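Local atomic coordinates of transcriptional activator PlcR protein (Bacillus thuringiensis, PDB entry 3U3W), a protein that activates transcription of virulence genes as a quorum-sensing regulator, binding DNA through a helix-turn-helix domain and the signal peptide PapR through tetratricopeptide-like helical repeats. Residues R90-Y95 with L126-Y131; Y133-L138 with N159-I164. All coordinates share one frame; numbering follows the deposited sequence.

Contact 1: R90-Y95 with L126-Y131; sequences RYKEIY and LKKVDY
Leu126 reaches from just beyond the end of helix 109-125 into the first turn of helix 91-102. CD1 lies 3.7 Å from CB of Tyr95 and 3.8 Å from the backbone O of Tyr91, while CD2 faces Tyr91 CB at 4.1 Å and the start of Lys92. The branch thus straddles the turn between two tyrosines, and Leu126 gives up more surface here than any other residue. Two positions on, Lys128 lays its chain across the ring of Tyr95. Its CD sits over one face, 4.0 Å from the ring centroid and 28° off the ring normal, a CH-pi contact; CE follows, 3.7 Å from Tyr95 CZ. With CG anti to the backbone N (chi1 178°), the tyrosine ring is directed to where Lys128 can lie over it. A bend at the last torsion of Lys128 turns its end towards Lys92, and Lys128 NZ ends 4.2 Å from Lys92 NZ. Lys127, with positive phi, closes helix 109-125 in a Schellman motif, so Leu126 and Lys128 come from the very turn where the chain leaves the helix. The ring of Tyr91 leads away from the loop, against Val121 and Val125 of helix 109-125 and an aromatic side chain of the bound peptide. The grip is therefore apolar and lies at the surface: methyls and methylenes provide the adhesion, the lysine-ring cation-pi term is long and at most weakly attractive, and the paired ammonium groups probably cost a little, which solvent may screen, as both lysines are exposed.

Contact 2: Y133-L138 with N159-I164; sequences YCILEL and NAIANI
Leu138 and Ile161 lie alongside each other, pointing opposite ways: CB of Leu138 rests 3.6 Å from CG1 of Ile161, and CD1 of Ile161 continues along the leucine to within 3.8 Å of the same CB. Further out, Leu138 CD1 also reaches CB of Ala160, 4.1 Å away. A second pair repeats the manoeuvre one turn along. Ile135 sends its CG1-CD1 arm past Ile164, CD1 lying 3.8 Å from Ile164 CG2. That arm stands anti to the carbonyl carbon (chi1 -73°), which brings its end closer to the partner helix than the direction of its CB alone would. Ile164 works in two directions: CG2 takes Ile135, whereas CD1, at the end of the other branch, meets SG of Cys134 at 3.6 Å and Leu138 CD1 at 4.2 Å. The sulfur here serves as an apolar surface. These are neighbouring antiparallel helices, the axes of the two segments approaching to 9.9 Å at a crossing angle of -159°, as in the helical hairpins of tetratricopeptide-like superhelices, and both segments lie in the RNPP family C-terminal region. Near the middle, Ile135 and Ile161 have the closest CA atoms, yet their side chains barely touch, Ile135 CG2 and Ile161 CG2 being 4.4 Å apart. All six touching residues are buried, and the layer carries on beyond them: Trp117 and Val121 of helix 109-125 pack on Ala160, and Leu177 of helix 171-187 on Ile161. Helix 153-167 also faces the peptide, with Asn159 ND2 hydrogen-bonded to its backbone, Asn163 ND2 more weakly so, and Ala160 and Ile164 each packed on an aromatic side chain of the peptide.

Contact 1 is complete along the chain before contact 2 starts, and little chain separates them: the loop of 126-131 runs directly into helix 131-143, which carries 133-138. Their centres lie 13 Å apart, and they touch each other, with CB of Tyr131 3.7 Å from CG2 of Ile164. Both belong to the all-helical peptide-binding region, far from the DNA: the nearest atom of contact 1 is about 39 Å from the bound nucleic acid, and the nearest atom of contact 2 is about 35 Å from the bound nucleic acid. Contact 1 ties helix 91-102 to the loop that follows helix 109-125, and contact 2 pairs helix 131-143 with helix 153-167; Tyr91 and 159-164 both reach the bound peptide.

Contact 1: R90-Y95 with L126-Y131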
ATOM      1  N   ARG A  90      21.181   7.046  -0.763  1.00 33.19           N
ATOM      2  CA  ARG A  90      21.877   7.785  -1.800  1.00 38.39           C
ATOM      3  C   ARG A  90      21.652   9.296  -1.647  1.00 35.09           C
ATOM      4  O   ARG A  90      20.932   9.939  -2.413  1.00 35.44           O
ATOM      5  CB  ARG A  90      21.488   7.227  -3.169  1.00 31.13           C
ATOM      6  CG  ARG A  90      22.052   5.810  -3.355  1.00 42.79           C
ATOM      7  CD  ARG A  90      21.355   4.991  -4.445  1.00 38.12           C
ATOM      8  NE  ARG A  90      21.419   5.650  -5.739  1.00 46.36           N
ATOM      9  CZ  ARG A  90      20.843   5.198  -6.853  1.00 71.02           C
ATOM     10  NH1 ARG A  90      20.148   4.061  -6.835  1.00 51.94           N
ATOM     11  NH2 ARG A  90      20.961   5.885  -7.993  1.00 50.81           N
ATOM     12  N   TYR A  91      22.299   9.857  -0.633  1.00 33.53           N
ATOM     13  CA  TYR A  91      22.020  11.224  -0.214  1.00 34.70           C
ATOM     14  C   TYR A  91      22.607  12.301  -1.118  1.00 34.17           C
ATOM     15  O   TYR A  91      22.000  13.367  -1.291  1.00 31.57           O
ATOM     16  CB  TYR A  91      22.412  11.421   1.252  1.00 30.22           C
ATOM     17  CG  TYR A  91      21.481  10.679   2.204  1.00 27.65           C
ATOM     18  CD1 TYR A  91      20.167  11.114   2.400  1.00 22.06           C
ATOM     19  CD2 TYR A  91      21.909   9.549   2.894  1.00 28.52           C
ATOM     20  CE1 TYR A  91      19.311  10.455   3.258  1.00 21.33           C
ATOM     21  CE2 TYR A  91      21.059   8.876   3.763  1.00 30.56           C
ATOM     22  CZ  TYR A  91      19.762   9.331   3.942  1.00 31.88           C
ATOM     23  OH  TYR A  91      18.914   8.654   4.789  1.00 24.35           O
ATOM     24  N   LYS A  92      23.776  12.024  -1.694  1.00 26.83           N
ATOM     25  CA  LYS A  92      24.346  12.901  -2.719  1.00 37.96           C
ATOM     26  C   LYS A  92      23.336  13.137  -3.851  1.00 40.95           C
ATOM     27  O   LYS A  92      22.982  14.283  -4.163  1.00 34.81           O
ATOM     28  CB  LYS A  92      25.635  12.302  -3.296  1.00 36.21           C
ATOM     29  CG  LYS A  92      26.872  13.210  -3.177  1.00 64.33           C
ATOM     30  CD  LYS A  92      26.646  14.609  -3.785  1.00 70.34           C
ATOM     31  CE  LYS A  92      27.883  15.518  -3.621  1.00 68.30           C
ATOM     32  NZ  LYS A  92      27.627  16.937  -4.048  1.00 58.05           N
ATOM     33  N   GLU A  93      22.856  12.049  -4.449  0.97 27.04           N
ATOM     34  CA  GLU A  93      21.915  12.168  -5.557  0.97 34.22           C
ATOM     35  C   GLU A  93      20.637  12.878  -5.152  0.97 31.41           C
ATOM     36  O   GLU A  93      20.145  13.730  -5.878  0.97 35.19           O
ATOM     37  CB  GLU A  93      21.596  10.803  -6.141  0.97 35.39           C
ATOM     38  CG  GLU A  93      22.696   9.820  -5.895  0.97 57.55           C
ATOM     39  CD  GLU A  93      22.591   8.617  -6.789  0.97 68.02           C
ATOM     40  OE1 GLU A  93      21.871   8.711  -7.812  0.97 69.31           O
ATOM     41  OE2 GLU A  93      23.226   7.586  -6.468  0.97 53.93           O
ATOM     42  N   ILE A  94      20.096  12.524  -3.995  1.00 35.14           N
ATOM     43  CA  ILE A  94      18.925  13.222  -3.493  1.00 40.26           C
ATOM     44  C   ILE A  94      19.184  14.714  -3.424  1.00 31.88           C
ATOM     45  O   ILE A  94      18.359  15.533  -3.845  1.00 36.53           O
ATOM     46  CB  ILE A  94      18.542  12.711  -2.101  1.00 36.90           C
ATOM     47  CG1 ILE A  94      18.171  11.226  -2.206  1.00 35.56           C
ATOM     48  CG2 ILE A  94      17.422  13.586  -1.501  1.00 18.84           C
ATOM     49  CD1 ILE A  94      17.570  10.610  -0.948  1.00 32.52           C
ATOM     50  N   TYR A  95      20.340  15.058  -2.872  1.00 30.84           N
ATOM     51  CA  TYR A  95      20.740  16.449  -2.705  1.00 32.51           C
ATOM     52  C   TYR A  95      20.742  17.207  -4.040  1.00 33.06           C
ATOM     53  O   TYR A  95      20.167  18.293  -4.159  1.00 35.79           O
ATOM     54  CB  TYR A  95      22.120  16.506  -2.036  1.00 29.71           C
ATOM     55  CG  TYR A  95      22.659  17.894  -1.849  1.00 34.38           C
ATOM     56  CD1 TYR A  95      22.277  18.670  -0.752  1.00 40.16           C
ATOM     57  CD2 TYR A  95      23.557  18.439  -2.764  1.00 33.71           C
ATOM     58  CE1 TYR A  95      22.771  19.948  -0.571  1.00 33.57           C
ATOM     59  CE2 TYR A  95      24.066  19.716  -2.588  1.00 38.36           C
ATOM     60  CZ  TYR A  95      23.669  20.462  -1.499  1.00 42.99           C
ATOM     61  OH  TYR A  95      24.166  21.728  -1.347  1.00 49.78           O
ATOM     62  N   LEU A 126      25.028  14.655   4.688  1.00 38.64           N
ATOM     63  CA  LEU A 126      26.241  14.947   3.941  1.00 38.97           C
ATOM     64  C   LEU A 126      27.175  15.874   4.727  1.00 32.20           C
ATOM     65  O   LEU A 126      28.257  16.228   4.262  1.00 41.60           O
ATOM     66  CB  LEU A 126      25.891  15.542   2.566  1.00 39.65           C
ATOM     67  CG  LEU A 126      25.160  14.602   1.600  1.00 41.90           C
ATOM     68  CD1 LEU A 126      24.782  15.318   0.315  1.00 34.30           C
ATOM     69  CD2 LEU A 126      25.992  13.378   1.299  1.00 27.71           C
ATOM     70  N   LYS A 127      26.753  16.273   5.917  1.00 37.81           N
ATOM     71  CA  LYS A 127      27.595  17.110   6.769  1.00 48.23           C
ATOM     72  C   LYS A 127      27.847  18.497   6.167  1.00 37.75           C
ATOM     73  O   LYS A 127      28.851  19.137   6.450  1.00 43.13           O
ATOM     74  CB  LYS A 127      28.910  16.388   7.081  1.00 40.40           C
ATOM     75  CG  LYS A 127      28.689  15.072   7.838  1.00 46.60           C
ATOM     76  CD  LYS A 127      29.991  14.344   8.143  1.00 50.75           C
ATOM     77  CE  LYS A 127      29.737  12.943   8.699  1.00 58.56           C
ATOM     78  NZ  LYS A 127      29.062  12.943  10.031  1.00 60.73           N
ATOM     79  N   LYS A 128      26.918  18.949   5.335  1.00 37.18           N
ATOM     80  CA  LYS A 128      26.949  20.291   4.787  1.00 28.19           C
ATOM     81  C   LYS A 128      26.315  21.281   5.762  1.00 42.40           C
ATOM     82  O   LYS A 128      26.530  22.498   5.687  1.00 40.61           O
ATOM     83  CB  LYS A 128      26.216  20.325   3.447  1.00 33.18           C
ATOM     84  CG  LYS A 128      26.905  19.520   2.336  1.00 36.42           C
ATOM     85  CD  LYS A 128      26.067  19.501   1.048  1.00 28.37           C
ATOM     86  CE  LYS A 128      26.937  19.363  -0.199  1.00 40.81           C
ATOM     87  NZ  LYS A 128      27.921  18.244  -0.084  1.00 43.45           N
ATOM     88  N   VAL A 129      25.521  20.757   6.686  1.00 42.63           N
ATOM     89  CA  VAL A 129      24.915  21.591   7.709  1.00 31.55           C
ATOM     90  C   VAL A 129      24.891  20.821   9.016  1.00 42.47           C
ATOM     91  O   VAL A 129      24.902  19.592   9.017  1.00 44.47           O
ATOM     92  CB  VAL A 129      23.517  22.090   7.295  1.00 40.22           C
ATOM     93  CG1 VAL A 129      22.767  22.549   8.498  1.00 47.62           C
ATOM     94  CG2 VAL A 129      23.638  23.249   6.277  1.00 36.88           C
ATOM     95  N   ASP A 130      24.899  21.537  10.133  1.00 39.60           N
ATOM     96  CA  ASP A 130      25.029  20.875  11.421  1.00 40.22           C
ATOM     97  C   ASP A 130      23.664  20.443  11.937  1.00 38.04           C
ATOM     98  O   ASP A 130      22.637  21.006  11.549  1.00 40.61           O
ATOM     99  CB  ASP A 130      25.801  21.750  12.442  1.00 35.26           C
ATOM    100  CG  ASP A 130      24.991  22.918  12.957  1.00 27.65           C
ATOM    101  OD1 ASP A 130      23.977  22.686  13.637  1.00 49.72           O
ATOM    102  OD2 ASP A 130      25.372  24.079  12.713  1.00 53.34           O
ATOM    103  N   TYR A 131      23.668  19.444  12.814  1.00 34.82           N
ATOM    104  CA  TYR A 131      22.436  18.823  13.288  1.00 30.60           C
ATOM    105  C   TYR A 131      21.442  19.835  13.844  1.00 34.77           C
ATOM    106  O   TYR A 131      20.233  19.662  13.699  1.00 31.68           O
ATOM    107  CB  TYR A 131      22.733  17.756  14.341  1.00 34.40           C
ATOM    108  CG  TYR A 131      22.928  18.296  15.748  1.00 33.53           C
ATOM    109  CD1 TYR A 131      21.843  18.479  16.601  1.00 31.27           C
ATOM    110  CD2 TYR A 131      24.193  18.610  16.224  1.00 36.44           C
ATOM    111  CE1 TYR A 131      22.012  18.960  17.889  1.00 33.02           C
ATOM    112  CE2 TYR A 131      24.376  19.103  17.507  1.00 43.24           C
ATOM    113  CZ  TYR A 131      23.281  19.279  18.335  1.00 48.42           C
ATOM    114  OH  TYR A 131      23.466  19.766  19.612  1.00 58.14           O
TER

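Contact 2: Y133-L138 with N159-I164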
ATOM      1  N   TYR A 133      21.013  23.074  13.040  1.00 35.19           N
ATOM      2  CA  TYR A 133      20.410  23.920  12.032  1.00 32.41           C
ATOM      3  C   TYR A 133      19.374  23.115  11.240  1.00 41.21           C
ATOM      4  O   TYR A 133      18.277  23.595  10.944  1.00 33.58           O
ATOM      5  CB  TYR A 133      21.497  24.494  11.126  1.00 34.85           C
ATOM      6  CG  TYR A 133      20.975  25.309   9.968  1.00 42.68           C
ATOM      7  CD1 TYR A 133      20.733  26.673  10.100  1.00 40.88           C
ATOM      8  CD2 TYR A 133      20.731  24.713   8.738  1.00 34.50           C
ATOM      9  CE1 TYR A 133      20.265  27.419   9.028  1.00 41.42           C
ATOM     10  CE2 TYR A 133      20.280  25.442   7.667  1.00 38.65           C
ATOM     11  CZ  TYR A 133      20.042  26.792   7.814  1.00 41.17           C
ATOM     12  OH  TYR A 133      19.573  27.509   6.740  1.00 44.66           O
ATOM     13  N   CYS A 134      19.720  21.874  10.923  1.00 34.64           N
ATOM     14  CA  CYS A 134      18.768  20.968  10.295  1.00 34.55           C
ATOM     15  C   CYS A 134      17.449  20.873  11.089  1.00 33.76           C
ATOM     16  O   CYS A 134      16.363  21.059  10.542  1.00 33.35           O
ATOM     17  CB  CYS A 134      19.400  19.589  10.119  1.00 39.20           C
ATOM     18  SG  CYS A 134      18.426  18.472   9.123  1.00 44.26           S
ATOM     19  N   ILE A 135      17.552  20.604  12.384  1.00 32.16           N
ATOM     20  CA  ILE A 135      16.375  20.496  13.237  1.00 32.99           C
ATOM     21  C   ILE A 135      15.524  21.764  13.222  1.00 44.17           C
ATOM     22  O   ILE A 135      14.288  21.697  13.115  1.00 36.14           O
ATOM     23  CB  ILE A 135      16.764  20.165  14.690  1.00 31.22           C
ATOM     24  CG1 ILE A 135      17.212  18.709  14.789  1.00 27.56           C
ATOM     25  CG2 ILE A 135      15.608  20.447  15.635  1.00 30.72           C
ATOM     26  CD1 ILE A 135      17.771  18.346  16.127  1.00 36.30           C
ATOM     27  N   LEU A 136      16.178  22.918  13.330  1.00 33.81           N
ATOM     28  CA  LEU A 136      15.453  24.187  13.325  1.00 36.15           C
ATOM     29  C   LEU A 136      14.720  24.433  12.005  1.00 37.05           C
ATOM     30  O   LEU A 136      13.614  24.966  11.993  1.00 35.58           O
ATOM     31  CB  LEU A 136      16.397  25.352  13.639  1.00 44.35           C
ATOM     32  CG  LEU A 136      16.844  25.455  15.103  1.00 56.42           C
ATOM     33  CD1 LEU A 136      18.015  26.432  15.282  1.00 55.51           C
ATOM     34  CD2 LEU A 136      15.673  25.830  16.012  1.00 45.83           C
ATOM     35  N   GLU A 137      15.341  24.055  10.892  1.00 34.07           N
ATOM     36  CA  GLU A 137      14.694  24.200   9.597  1.00 37.25           C
ATOM     37  C   GLU A 137      13.504  23.239   9.479  1.00 39.59           C
ATOM     38  O   GLU A 137      12.423  23.615   9.009  1.00 35.99           O
ATOM     39  CB  GLU A 137      15.689  23.980   8.465  1.00 36.85           C
ATOM     40  CG  GLU A 137      16.711  25.100   8.324  1.00 43.74           C
ATOM     41  CD  GLU A 137      16.069  26.488   8.330  1.00 58.09           C
ATOM     42  OE1 GLU A 137      15.056  26.701   7.628  1.00 51.33           O
ATOM     43  OE2 GLU A 137      16.580  27.372   9.052  1.00 59.57           O
ATOM     44  N   LEU A 138      13.702  22.006   9.924  1.00 29.96           N
ATOM     45  CA  LEU A 138      12.616  21.032   9.954  1.00 35.58           C
ATOM     46  C   LEU A 138      11.435  21.502  10.808  1.00 29.20           C
ATOM     47  O   LEU A 138      10.290  21.427  10.378  1.00 30.83           O
ATOM     48  CB  LEU A 138      13.130  19.681  10.429  1.00 26.80           C
ATOM     49  CG  LEU A 138      14.005  19.047   9.365  1.00 22.79           C
ATOM     50  CD1 LEU A 138      14.536  17.711   9.833  1.00 26.77           C
ATOM     51  CD2 LEU A 138      13.179  18.897   8.105  1.00 27.09           C
ATOM     52  N   ASN A 159       9.715  12.409  12.379  1.00 28.00           N
ATOM     53  CA  ASN A 159      10.553  11.236  12.491  1.00 16.81           C
ATOM     54  C   ASN A 159      11.995  11.610  12.198  1.00 21.77           C
ATOM     55  O   ASN A 159      12.887  11.224  12.940  1.00 29.02           O
ATOM     56  CB  ASN A 159      10.065  10.089  11.584  1.00 20.23           C
ATOM     57  CG  ASN A 159      11.075   8.936  11.501  1.00 21.77           C
ATOM     58  OD1 ASN A 159      11.156   8.072  12.377  1.00 20.04           O
ATOM     59  ND2 ASN A 159      11.868   8.946  10.465  1.00 17.63           N
ATOM     60  N   ALA A 160      12.230  12.369  11.129  1.00 23.76           N
ATOM     61  CA  ALA A 160      13.579  12.911  10.855  1.00 28.78           C
ATOM     62  C   ALA A 160      14.143  13.718  12.044  1.00 25.98           C
ATOM     63  O   ALA A 160      15.260  13.481  12.494  1.00 23.75           O
ATOM     64  CB  ALA A 160      13.589  13.756   9.572  1.00 17.65           C
ATOM     65  N   ILE A 161      13.352  14.649  12.566  1.00 23.37           N
ATOM     66  CA  ILE A 161      13.754  15.392  13.747  1.00 28.05           C
ATOM     67  C   ILE A 161      14.152  14.456  14.897  1.00 33.36           C
ATOM     68  O   ILE A 161      15.197  14.635  15.516  1.00 24.60           O
ATOM     69  CB  ILE A 161      12.648  16.361  14.204  1.00 36.21           C
ATOM     70  CG1 ILE A 161      12.485  17.502  13.189  1.00 26.57           C
ATOM     71  CG2 ILE A 161      12.970  16.904  15.586  1.00 27.11           C
ATOM     72  CD1 ILE A 161      11.237  18.370  13.394  1.00 18.54           C
ATOM     73  N   ALA A 162      13.329  13.442  15.169  1.00 34.50           N
ATOM     74  CA  ALA A 162      13.616  12.508  16.262  1.00 21.63           C
ATOM     75  C   ALA A 162      14.903  11.689  16.037  1.00 32.14           C
ATOM     76  O   ALA A 162      15.648  11.420  16.983  1.00 21.03           O
ATOM     77  CB  ALA A 162      12.431  11.591  16.488  1.00 23.68           C
ATOM     78  N   ASN A 163      15.150  11.298  14.784  1.00 21.65           N
ATOM     79  CA  ASN A 163      16.371  10.591  14.404  1.00 27.82           C
ATOM     80  C   ASN A 163      17.613  11.422  14.679  1.00 25.73           C
ATOM     81  O   ASN A 163      18.650  10.899  15.062  1.00 31.89           O
ATOM     82  CB  ASN A 163      16.370  10.256  12.900  1.00 26.16           C
ATOM     83  CG  ASN A 163      15.461   9.078  12.548  1.00 34.41           C
ATOM     84  OD1 ASN A 163      14.994   8.352  13.418  1.00 30.81           O
ATOM     85  ND2 ASN A 163      15.223   8.883  11.260  1.00 26.07           N
ATOM     86  N   ILE A 164      17.507  12.721  14.435  1.00 26.76           N
ATOM     87  CA  ILE A 164      18.663  13.597  14.508  1.00 33.39           C
ATOM     88  C   ILE A 164      19.018  13.908  15.964  1.00 30.86           C
ATOM     89  O   ILE A 164      20.193  13.859  16.331  1.00 26.02           O
ATOM     90  CB  ILE A 164      18.458  14.875  13.679  1.00 30.56           C
ATOM     91  CG1 ILE A 164      18.335  14.503  12.197  1.00 23.68           C
ATOM     92  CG2 ILE A 164      19.617  15.858  13.907  1.00 27.12           C
ATOM     93  CD1 ILE A 164      17.915  15.649  11.314  1.00 24.31           C
TER